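Local atomic coordinates of uncharacterized protein (Burkholderia cenocepacia, PDB entry 6ANS), a protein that is of unknown function but carries two DUF1214 family regions and, in the crystal, binds a sodium ion and a phosphate. Residues M74-E79 against A100-D105; F93-E98 against Y111-V116; R68-L73 against Q240-F245. One frame throughout, in Å; residues are numbered along the deposited sequence.

Interaction 1. Residues M74-E79 against A100-D105. With NA (sodium ion), chain F.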
loop_
_atom_site.group_PDB
_atom_site.type_symbol
_atom_site.label_atom_id
_atom_site.label_comp_id
_atom_site.label_asym_id
_atom_site.label_seq_id
_atom_site.Cartn_x
_atom_site.Cartn_y
_atom_site.Cartn_z
HETATM N N MSE A 74 -9.502 5.741 -0.512
HETATM C CA MSE A 74 -9.521 5.223 0.859
HETATM C C MSE A 74 -8.157 4.798 1.342
HETATM O O MSE A 74 -7.700 5.106 2.428
HETATM C CB MSE A 74 -10.430 3.996 0.924
HETATM C CG MSE A 74 -11.697 4.135 1.670
HETATM SE SE MSE A 74 -12.630 2.400 1.615
HETATM C CE MSE A 74 -11.807 1.722 3.242
ATOM N N ARG A 75 -7.534 3.983 0.503
ATOM C CA ARG A 75 -6.230 3.435 0.847
ATOM C C ARG A 75 -5.202 4.553 0.982
ATOM O O ARG A 75 -4.433 4.590 1.950
ATOM C CB ARG A 75 -5.818 2.411 -0.211
ATOM C CG ARG A 75 -6.646 1.093 -0.173
ATOM C CD ARG A 75 -6.631 0.370 -1.535
ATOM N NE ARG A 75 -5.267 0.099 -1.981
ATOM C CZ ARG A 75 -4.861 0.157 -3.249
ATOM N NH1 ARG A 75 -5.712 0.464 -4.229
ATOM N NH2 ARG A 75 -3.595 -0.089 -3.537
ATOM N N ILE A 76 -5.199 5.492 0.025
ATOM C CA ILE A 76 -4.298 6.638 0.099
ATOM C C ILE A 76 -4.617 7.472 1.332
ATOM O O ILE A 76 -3.723 7.860 2.099
ATOM C CB ILE A 76 -4.404 7.490 -1.181
ATOM C CG1 ILE A 76 -3.910 6.711 -2.402
ATOM C CG2 ILE A 76 -3.601 8.758 -1.036
ATOM C CD1 ILE A 76 -4.291 7.401 -3.709
ATOM N N ALA A 77 -5.905 7.737 1.546
ATOM C CA ALA A 77 -6.334 8.569 2.658
ATOM C C ALA A 77 -5.869 7.999 3.993
ATOM O O ALA A 77 -5.503 8.755 4.897
ATOM C CB ALA A 77 -7.856 8.712 2.625
ATOM N N LEU A 78 -5.887 6.665 4.143
ATOM C CA LEU A 78 -5.528 6.069 5.431
ATOM C C LEU A 78 -4.024 6.140 5.689
ATOM O O LEU A 78 -3.590 6.290 6.835
ATOM C CB LEU A 78 -6.030 4.616 5.502
ATOM C CG LEU A 78 -7.542 4.429 5.685
ATOM C CD1 LEU A 78 -7.975 2.971 5.393
ATOM C CD2 LEU A 78 -7.994 4.857 7.088
ATOM N N GLU A 79 -3.210 5.986 4.649
ATOM C CA GLU A 79 -1.776 6.179 4.829
ATOM C C GLU A 79 -1.475 7.630 5.147
ATOM O O GLU A 79 -0.675 7.934 6.049
ATOM C CB GLU A 79 -1.030 5.728 3.569
ATOM C CG GLU A 79 -1.077 4.190 3.342
ATOM C CD GLU A 79 -0.360 3.733 2.064
ATOM O OE1 GLU A 79 0.424 4.511 1.488
ATOM O OE2 GLU A 79 -0.590 2.589 1.623
ATOM N N ALA A 100 -3.363 3.065 -7.216
ATOM C CA ALA A 100 -4.131 4.101 -6.523
ATOM C C ALA A 100 -3.744 5.431 -7.134
ATOM O O ALA A 100 -2.552 5.745 -7.191
ATOM C CB ALA A 100 -3.846 4.114 -5.012
ATOM N N LYS A 101 -4.732 6.208 -7.593
ATOM C CA LYS A 101 -4.450 7.314 -8.497
ATOM C C LYS A 101 -5.332 8.525 -8.213
ATOM O O LYS A 101 -6.527 8.383 -7.940
ATOM C CB LYS A 101 -4.625 6.860 -9.954
ATOM C CG LYS A 101 -3.626 5.767 -10.382
ATOM C CD LYS A 101 -3.895 5.272 -11.802
ATOM C CE LYS A 101 -2.886 4.185 -12.210
ATOM N NZ LYS A 101 -3.084 3.786 -13.626
ATOM N N ILE A 102 -4.741 9.719 -8.307
ATOM C CA ILE A 102 -5.430 10.971 -7.996
ATOM C C ILE A 102 -5.040 12.051 -9.000
ATOM O O ILE A 102 -3.849 12.324 -9.195
ATOM C CB ILE A 102 -5.096 11.475 -6.579
ATOM C CG1 ILE A 102 -5.617 10.532 -5.497
ATOM C CG2 ILE A 102 -5.661 12.898 -6.387
ATOM C CD1 ILE A 102 -5.134 10.914 -4.088
ATOM N N GLY A 103 -6.043 12.689 -9.603
ATOM C CA GLY A 103 -5.864 14.001 -10.203
ATOM C C GLY A 103 -4.934 14.050 -11.395
ATOM O O GLY A 103 -4.104 14.954 -11.489
ATOM N N ALA A 104 -5.104 13.126 -12.339
ATOM C CA ALA A 104 -4.188 12.966 -13.469
ATOM C C ALA A 104 -2.779 12.655 -12.959
ATOM O O ALA A 104 -1.833 13.424 -13.139
ATOM C CB ALA A 104 -4.198 14.203 -14.380
ATOM N N ASP A 105 -2.679 11.520 -12.277
ATOM C CA ASP A 105 -1.403 10.994 -11.808
ATOM C C ASP A 105 -0.454 10.821 -12.983
ATOM O O ASP A 105 -0.841 10.290 -14.022
ATOM C CB ASP A 105 -1.601 9.651 -11.105
ATOM C CG ASP A 105 -2.306 8.621 -11.998
ATOM O OD1 ASP A 105 -3.467 8.878 -12.381
ATOM O OD2 ASP A 105 -1.696 7.575 -12.343
HETATM NA NA NA F . -1.752 15.216 -11.514
#
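Ile76 and Ile102 meet tip to tip because each carries CG1 anti to its carbonyl carbon (chi1 -65° in both) and extends the chain to a far-reaching CD1. The two CD1 methyls end 3.6 Å apart. CD1 of Ile76 also lies 3.6 Å from Ala100 CB, so one methyl fits between the first and third residues of 100-105, near the backbone of Lys101. The CG2 branch of Ile76 adds a looser touch, 4.0 Å from Ile102 CD1. Arg75 follows a different course: its chain bends at chi3 (56°) and lays one face of the guanidinium over Ala100 CB, while NH1 donates to the carbonyl of Thr99, just ahead of that alanine. In the fold, this is helix 60-83 packed against the irregular loop leading to strand 109-115, with Phe237, Thr241 and Phe245 of helix 224-251 also touching Ile102. Beyond the isoleucine the loop turns with positive phi at Gly103 and Ala104. Gly103 O and Ala104 O each bind the sodium ion at 2.4 Å, and three atoms from elsewhere, among them a phosphate oxygen, complete its shell. The Lys101 side chain leaves its backbone away from the helix, and NZ hydrogen-bonds to Ser315 OG.

Interaction 2. Residues F93-E98 against Y111-V116; sequences FSPSHE and YQYARV. With PO4 (phosphate ion), chain E.
Pro95 is the bump of this contact, its ring edge set into the hollow between the CB atoms of Tyr111 and Tyr113, two residues apart on one side of the strand. Its CD lies 3.7 Å from Tyr111 CB, and its CG comes equally close to Tyr113 CB. Beside it, Phe93 starts away from the strand, but chi1 of 68° swings the ring back alongside Tyr113. The two rings point the same way with planes inclined at 47°, and Phe93 CE1 nears Tyr113 CD2 at 3.4 Å; CB of Tyr113 covers one face of the phenyl toward its rim. Next to these rings two backbone bonds join the segments, Phe93 N to Tyr113 O at 2.9 Å and Tyr113 N to Phe93 O at 2.8 Å. Farther along, the two backbones part, and a water bridges Ser96 O and Tyr111 N, while the Ser96 CB shoulder rests against the Tyr111 ring. Tyr111 OH donates to O3 of a phosphate, probably from the crystallisation liquor, at 2.6 Å; Tyr278, Arg194 and Arg366 also bind this anion. The pattern is a single antiparallel hydrogen-bonded pair, made by a loop on an outermost sheet strand beside a site consistent with an anion-binding pocket.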
loop_
_atom_site.group_PDB
_atom_site.type_symbol
_atom_site.label_atom_id
_atom_site.label_comp_id
_atom_site.label_asym_id
_atom_site.label_seq_id
_atom_site.Cartn_x
_atom_site.Cartn_y
_atom_site.Cartn_z
ATOM N N PHE A 93 5.351 7.739 1.912
ATOM C CA PHE A 93 4.552 6.737 1.228
ATOM C C PHE A 93 4.225 7.326 -0.135
ATOM O O PHE A 93 4.498 8.495 -0.397
ATOM C CB PHE A 93 3.274 6.375 2.010
ATOM C CG PHE A 93 2.276 7.500 2.062
ATOM C CD1 PHE A 93 2.410 8.519 2.998
ATOM C CD2 PHE A 93 1.222 7.550 1.159
ATOM C CE1 PHE A 93 1.501 9.569 3.045
ATOM C CE2 PHE A 93 0.298 8.610 1.196
ATOM C CZ PHE A 93 0.450 9.622 2.139
ATOM N N SER A 94 3.616 6.525 -1.003
ATOM C CA SER A 94 3.315 6.963 -2.358
ATOM C C SER A 94 1.853 7.364 -2.451
ATOM O O SER A 94 0.985 6.504 -2.307
ATOM C CB SER A 94 3.622 5.837 -3.346
ATOM O OG SER A 94 3.045 6.105 -4.610
ATOM N N PRO A 95 1.522 8.647 -2.691
ATOM C CA PRO A 95 0.117 9.048 -2.803
ATOM C C PRO A 95 -0.498 8.789 -4.171
ATOM O O PRO A 95 -1.663 9.141 -4.384
ATOM C CB PRO A 95 0.174 10.561 -2.507
ATOM C CG PRO A 95 1.490 10.976 -3.112
ATOM C CD PRO A 95 2.433 9.789 -2.900
ATOM N N SER A 96 0.259 8.236 -5.113
ATOM C CA SER A 96 -0.280 7.763 -6.384
ATOM C C SER A 96 0.732 6.812 -6.994
ATOM O O SER A 96 1.938 7.076 -6.941
ATOM C CB SER A 96 -0.577 8.896 -7.370
ATOM O OG SER A 96 -1.859 9.460 -7.148
ATOM N N HIS A 97 0.242 5.692 -7.519
ATOM C CA HIS A 97 1.102 4.651 -8.067
ATOM C C HIS A 97 0.258 3.768 -8.984
ATOM O O HIS A 97 -0.832 4.162 -9.420
ATOM C CB HIS A 97 1.764 3.864 -6.921
ATOM C CG HIS A 97 0.780 3.373 -5.898
ATOM N ND1 HIS A 97 0.032 2.226 -6.070
ATOM C CD2 HIS A 97 0.379 3.908 -4.716
ATOM C CE1 HIS A 97 -0.759 2.055 -5.022
ATOM N NE2 HIS A 97 -0.560 3.057 -4.183
ATOM N N GLU A 98 0.721 2.544 -9.213
ATOM C CA GLU A 98 0.080 1.693 -10.207
ATOM C C GLU A 98 -1.352 1.339 -9.831
ATOM O O GLU A 98 -2.172 1.126 -10.724
ATOM C CB GLU A 98 0.892 0.414 -10.422
ATOM C CG GLU A 98 2.250 0.638 -11.047
ATOM C CD GLU A 98 3.313 0.978 -10.016
ATOM O OE1 GLU A 98 2.982 1.075 -8.804
ATOM O OE2 GLU A 98 4.485 1.139 -10.425
ATOM N N TYR A 111 5.999 9.261 -7.056
ATOM C CA TYR A 111 5.532 10.241 -6.089
ATOM C C TYR A 111 5.883 9.764 -4.695
ATOM O O TYR A 111 5.711 8.584 -4.366
ATOM C CB TYR A 111 4.018 10.445 -6.145
ATOM C CG TYR A 111 3.465 11.110 -7.373
ATOM C CD1 TYR A 111 3.482 12.499 -7.505
ATOM C CD2 TYR A 111 2.854 10.359 -8.375
ATOM C CE1 TYR A 111 2.943 13.121 -8.622
ATOM C CE2 TYR A 111 2.304 10.970 -9.497
ATOM C CZ TYR A 111 2.354 12.358 -9.608
ATOM O OH TYR A 111 1.813 12.970 -10.701
ATOM N N GLN A 112 6.313 10.698 -3.858
ATOM C CA GLN A 112 6.546 10.395 -2.458
ATOM C C GLN A 112 5.989 11.532 -1.626
ATOM O O GLN A 112 6.188 12.701 -1.954
ATOM C CB GLN A 112 8.028 10.200 -2.168
ATOM C CG GLN A 112 8.617 9.007 -2.905
ATOM C CD GLN A 112 10.043 8.767 -2.489
ATOM O OE1 GLN A 112 10.963 9.410 -2.986
ATOM N NE2 GLN A 112 10.223 7.890 -1.508
ATOM N N TYR A 113 5.317 11.180 -0.538
ATOM C CA TYR A 113 4.617 12.136 0.297
ATOM C C TYR A 113 4.953 11.820 1.741
ATOM O O TYR A 113 4.952 10.651 2.144
ATOM C CB TYR A 113 3.097 12.034 0.042
ATOM C CG TYR A 113 2.162 12.943 0.818
ATOM C CD1 TYR A 113 1.383 13.880 0.156
ATOM C CD2 TYR A 113 2.014 12.833 2.196
ATOM C CE1 TYR A 113 0.495 14.697 0.840
ATOM C CE2 TYR A 113 1.122 13.654 2.893
ATOM C CZ TYR A 113 0.359 14.577 2.205
ATOM O OH TYR A 113 -0.530 15.401 2.881
ATOM N N ALA A 114 5.232 12.858 2.518
ATOM C CA ALA A 114 5.372 12.716 3.958
ATOM C C ALA A 114 4.588 13.821 4.649
ATOM O O ALA A 114 4.648 14.989 4.240
ATOM C CB ALA A 114 6.836 12.764 4.397
ATOM N N ARG A 115 3.868 13.446 5.703
ATOM C CA ARG A 115 3.256 14.435 6.574
ATOM C C ARG A 115 4.333 15.074 7.423
ATOM O O ARG A 115 5.191 14.387 7.977
ATOM C CB ARG A 115 2.198 13.807 7.481
ATOM C CG ARG A 115 0.974 13.277 6.766
ATOM C CD ARG A 115 0.202 14.401 6.092
ATOM N NE ARG A 115 -0.562 15.233 7.013
ATOM C CZ ARG A 115 -1.607 15.961 6.631
ATOM N NH1 ARG A 115 -1.990 15.938 5.357
ATOM N NH2 ARG A 115 -2.268 16.711 7.503
ATOM N N VAL A 116 4.305 16.398 7.510
ATOM C CA VAL A 116 5.240 17.122 8.341
ATOM C C VAL A 116 4.437 18.143 9.144
ATOM O O VAL A 116 3.266 18.398 8.872
ATOM C CB VAL A 116 6.352 17.789 7.499
ATOM C CG1 VAL A 116 7.212 16.729 6.786
ATOM C CG2 VAL A 116 5.740 18.717 6.469
HETATM P P PO4 E . 1.686 16.302 -11.693
HETATM O O1 PO4 E . 2.511 16.706 -12.891
HETATM O O2 PO4 E . 0.519 15.520 -12.207
HETATM O O3 PO4 E . 2.491 15.482 -10.718
HETATM O O4 PO4 E . 1.242 17.575 -11.017
HETATM O O HOH W 1 4.416 6.814 -7.606
#

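Interaction 3. Residues R68-L73 against Q240-F245; sequences RYLSRL and QTSKLF
Segments 68-73 and 240-245 belong to two helices whose local axes pass 10.6 Å apart with 128° between their directions, steeply inclined and more antiparallel than parallel, and Leu70 faces Ser242 at the nearest pair of CA atoms. The small Ser242 receives three larger side chains from the opposite helix. CE2 of Tyr69, CD2 of Leu70 and CD1 of Leu73 each come to 3.8 Å from Ser242 CB. With CG opposite the backbone N across the first bond (chi1 167°), the tyrosine ring reaches over to the second helix and brings its hydroxyl oxygen 3.6 Å from Ser242 CA. Leu73 sends its other branch, CD2, obliquely to the CG2 methyl of Thr241, and its CD1 also covers one face of the Tyr69 ring, toward the rim. A water joins the two helices where the ring ends: it lies 3.0 Å from Tyr69 OH and donates to Ser242 O at 2.9 Å. The serine and threonine hydroxyls turn back to their own helix, Ser242 OG to the carbonyls of Val238 and Glu239 and Thr241 OG1 to that of Phe237. With these polar groups satisfied at home, the residues can offer carbon to the neighbouring helix, and the interface is held mainly by van der Waals contact, with the water as its polar link.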
loop_
_atom_site.group_PDB
_atom_site.type_symbol
_atom_site.label_atom_id
_atom_site.label_comp_id
_atom_site.label_asym_id
_atom_site.label_seq_id
_atom_site.Cartn_x
_atom_site.Cartn_y
_atom_site.Cartn_z
ATOM N N ARG A 68 -14.303 1.562 -7.807
ATOM C CA ARG A 68 -12.953 1.126 -7.461
ATOM C C ARG A 68 -12.093 2.318 -7.079
ATOM O O ARG A 68 -11.315 2.262 -6.116
ATOM C CB ARG A 68 -12.302 0.375 -8.609
ATOM C CG ARG A 68 -10.836 -0.063 -8.259
ATOM C CD ARG A 68 -10.213 -0.856 -9.380
ATOM N NE ARG A 68 -10.079 -0.033 -10.572
ATOM C CZ ARG A 68 -9.571 -0.457 -11.725
ATOM N NH1 ARG A 68 -9.144 -1.707 -11.858
ATOM N NH2 ARG A 68 -9.481 0.380 -12.745
ATOM N N TYR A 69 -12.247 3.411 -7.822
ATOM C CA TYR A 69 -11.547 4.655 -7.530
ATOM C C TYR A 69 -11.766 5.094 -6.089
ATOM O O TYR A 69 -10.811 5.450 -5.393
ATOM C CB TYR A 69 -12.030 5.704 -8.528
ATOM C CG TYR A 69 -11.702 7.149 -8.272
ATOM C CD1 TYR A 69 -10.367 7.615 -8.261
ATOM C CD2 TYR A 69 -12.727 8.075 -8.161
ATOM C CE1 TYR A 69 -10.084 8.977 -8.091
ATOM C CE2 TYR A 69 -12.466 9.442 -7.999
ATOM C CZ TYR A 69 -11.160 9.887 -7.962
ATOM O OH TYR A 69 -10.949 11.236 -7.798
ATOM N N LEU A 70 -13.018 5.039 -5.611
ATOM C CA LEU A 70 -13.292 5.407 -4.224
ATOM C C LEU A 70 -12.505 4.532 -3.258
ATOM O O LEU A 70 -11.893 5.037 -2.307
ATOM C CB LEU A 70 -14.795 5.325 -3.909
ATOM C CG LEU A 70 -15.786 6.286 -4.562
ATOM C CD1 LEU A 70 -17.139 6.209 -3.864
ATOM C CD2 LEU A 70 -15.257 7.723 -4.549
ATOM N N SER A 71 -12.493 3.212 -3.490
ATOM C CA SER A 71 -11.703 2.352 -2.619
ATOM C C SER A 71 -10.213 2.706 -2.695
ATOM O O SER A 71 -9.492 2.574 -1.699
ATOM C CB SER A 71 -11.937 0.880 -2.968
ATOM O OG SER A 71 -11.185 0.453 -4.097
ATOM N N ARG A 72 -9.738 3.143 -3.858
ATOM C CA ARG A 72 -8.340 3.559 -3.979
ATOM C C ARG A 72 -8.063 4.844 -3.203
ATOM O O ARG A 72 -7.002 4.988 -2.585
ATOM C CB ARG A 72 -7.971 3.732 -5.448
ATOM C CG ARG A 72 -7.919 2.401 -6.195
ATOM C CD ARG A 72 -7.850 2.600 -7.691
ATOM N NE ARG A 72 -7.475 1.365 -8.369
ATOM C CZ ARG A 72 -7.047 1.305 -9.626
ATOM N NH1 ARG A 72 -6.950 2.420 -10.355
ATOM N NH2 ARG A 72 -6.696 0.128 -10.144
ATOM N N LEU A 73 -8.997 5.796 -3.231
ATOM C CA LEU A 73 -8.808 7.022 -2.459
ATOM C C LEU A 73 -8.701 6.702 -0.974
ATOM O O LEU A 73 -7.882 7.292 -0.255
ATOM C CB LEU A 73 -9.962 7.983 -2.723
ATOM C CG LEU A 73 -10.030 8.510 -4.162
ATOM C CD1 LEU A 73 -11.218 9.444 -4.330
ATOM C CD2 LEU A 73 -8.738 9.219 -4.522
ATOM N N GLN A 240 -14.059 14.555 -0.619
ATOM C CA GLN A 240 -13.658 15.836 -1.212
ATOM C C GLN A 240 -12.786 15.651 -2.450
ATOM O O GLN A 240 -12.898 16.422 -3.410
ATOM C CB GLN A 240 -12.928 16.711 -0.191
ATOM C CG GLN A 240 -13.772 17.160 0.990
ATOM C CD GLN A 240 -15.021 17.904 0.558
ATOM O OE1 GLN A 240 -14.975 18.772 -0.321
ATOM N NE2 GLN A 240 -16.150 17.567 1.177
ATOM N N THR A 241 -11.901 14.656 -2.451
ATOM C CA THR A 241 -11.027 14.470 -3.610
ATOM C C THR A 241 -11.829 14.020 -4.816
ATOM O O THR A 241 -11.662 14.555 -5.919
ATOM C CB THR A 241 -9.928 13.456 -3.298
ATOM O OG1 THR A 241 -9.153 13.934 -2.199
ATOM C CG2 THR A 241 -9.001 13.209 -4.521
ATOM N N SER A 242 -12.711 13.032 -4.625
ATOM C CA SER A 242 -13.557 12.593 -5.728
ATOM C C SER A 242 -14.446 13.733 -6.207
ATOM O O SER A 242 -14.604 13.936 -7.414
ATOM C CB SER A 242 -14.393 11.369 -5.323
ATOM O OG SER A 242 -15.250 11.597 -4.206
ATOM N N LYS A 243 -15.022 14.502 -5.275
ATOM C CA LYS A 243 -15.837 15.645 -5.687
ATOM C C LYS A 243 -15.006 16.661 -6.468
ATOM O O LYS A 243 -15.437 17.140 -7.524
ATOM C CB LYS A 243 -16.483 16.303 -4.470
ATOM C CG LYS A 243 -17.255 17.600 -4.744
ATOM C CD LYS A 243 -17.894 18.105 -3.436
ATOM C CE LYS A 243 -18.433 19.537 -3.520
ATOM N NZ LYS A 243 -19.102 19.861 -4.811
ATOM N N LEU A 244 -13.802 16.973 -5.972
ATOM C CA LEU A 244 -12.945 17.988 -6.595
ATOM C C LEU A 244 -12.664 17.652 -8.056
ATOM O O LEU A 244 -12.904 18.467 -8.952
ATOM C CB LEU A 244 -11.614 18.111 -5.827
ATOM C CG LEU A 244 -10.479 18.916 -6.488
ATOM C CD1 LEU A 244 -10.897 20.389 -6.674
ATOM C CD2 LEU A 244 -9.145 18.830 -5.713
ATOM N N PHE A 245 -12.159 16.448 -8.319
ATOM C CA PHE A 245 -11.769 16.147 -9.689
ATOM C C PHE A 245 -12.946 15.736 -10.562
ATOM O O PHE A 245 -12.854 15.858 -11.790
ATOM C CB PHE A 245 -10.651 15.111 -9.670
ATOM C CG PHE A 245 -9.375 15.671 -9.109
ATOM C CD1 PHE A 245 -8.716 16.701 -9.777
ATOM C CD2 PHE A 245 -8.896 15.251 -7.880
ATOM C CE1 PHE A 245 -7.546 17.264 -9.252
ATOM C CE2 PHE A 245 -7.756 15.804 -7.342
ATOM C CZ PHE A 245 -7.073 16.820 -8.035
HETATM O O HOH W 2 -13.128 12.489 -9.413
#

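Overall arrangement
All three contacts are buried, yet their chemistry follows the elements they join. Interactions 1 and 3 share helix 60-83, on successive turns, and both are mainly apolar; they merge where Ile102 meets Leu73 and Phe245, and both adjoin the second subunit. Interaction 2 involves no other chain and adds paired backbone bonds to its apolar packing, its loop lying on an edge strand. That loop touches interaction 1, with Ser96 beside Ile102 and Phe93 beside Glu79, whereas interactions 2 and 3 do not meet, their centres being about 16 Å apart. The sodium at 100-105 and the phosphate at Tyr111 touch, linking interactions 1 and 2. Waters bridge both interaction 2 and the helix pair.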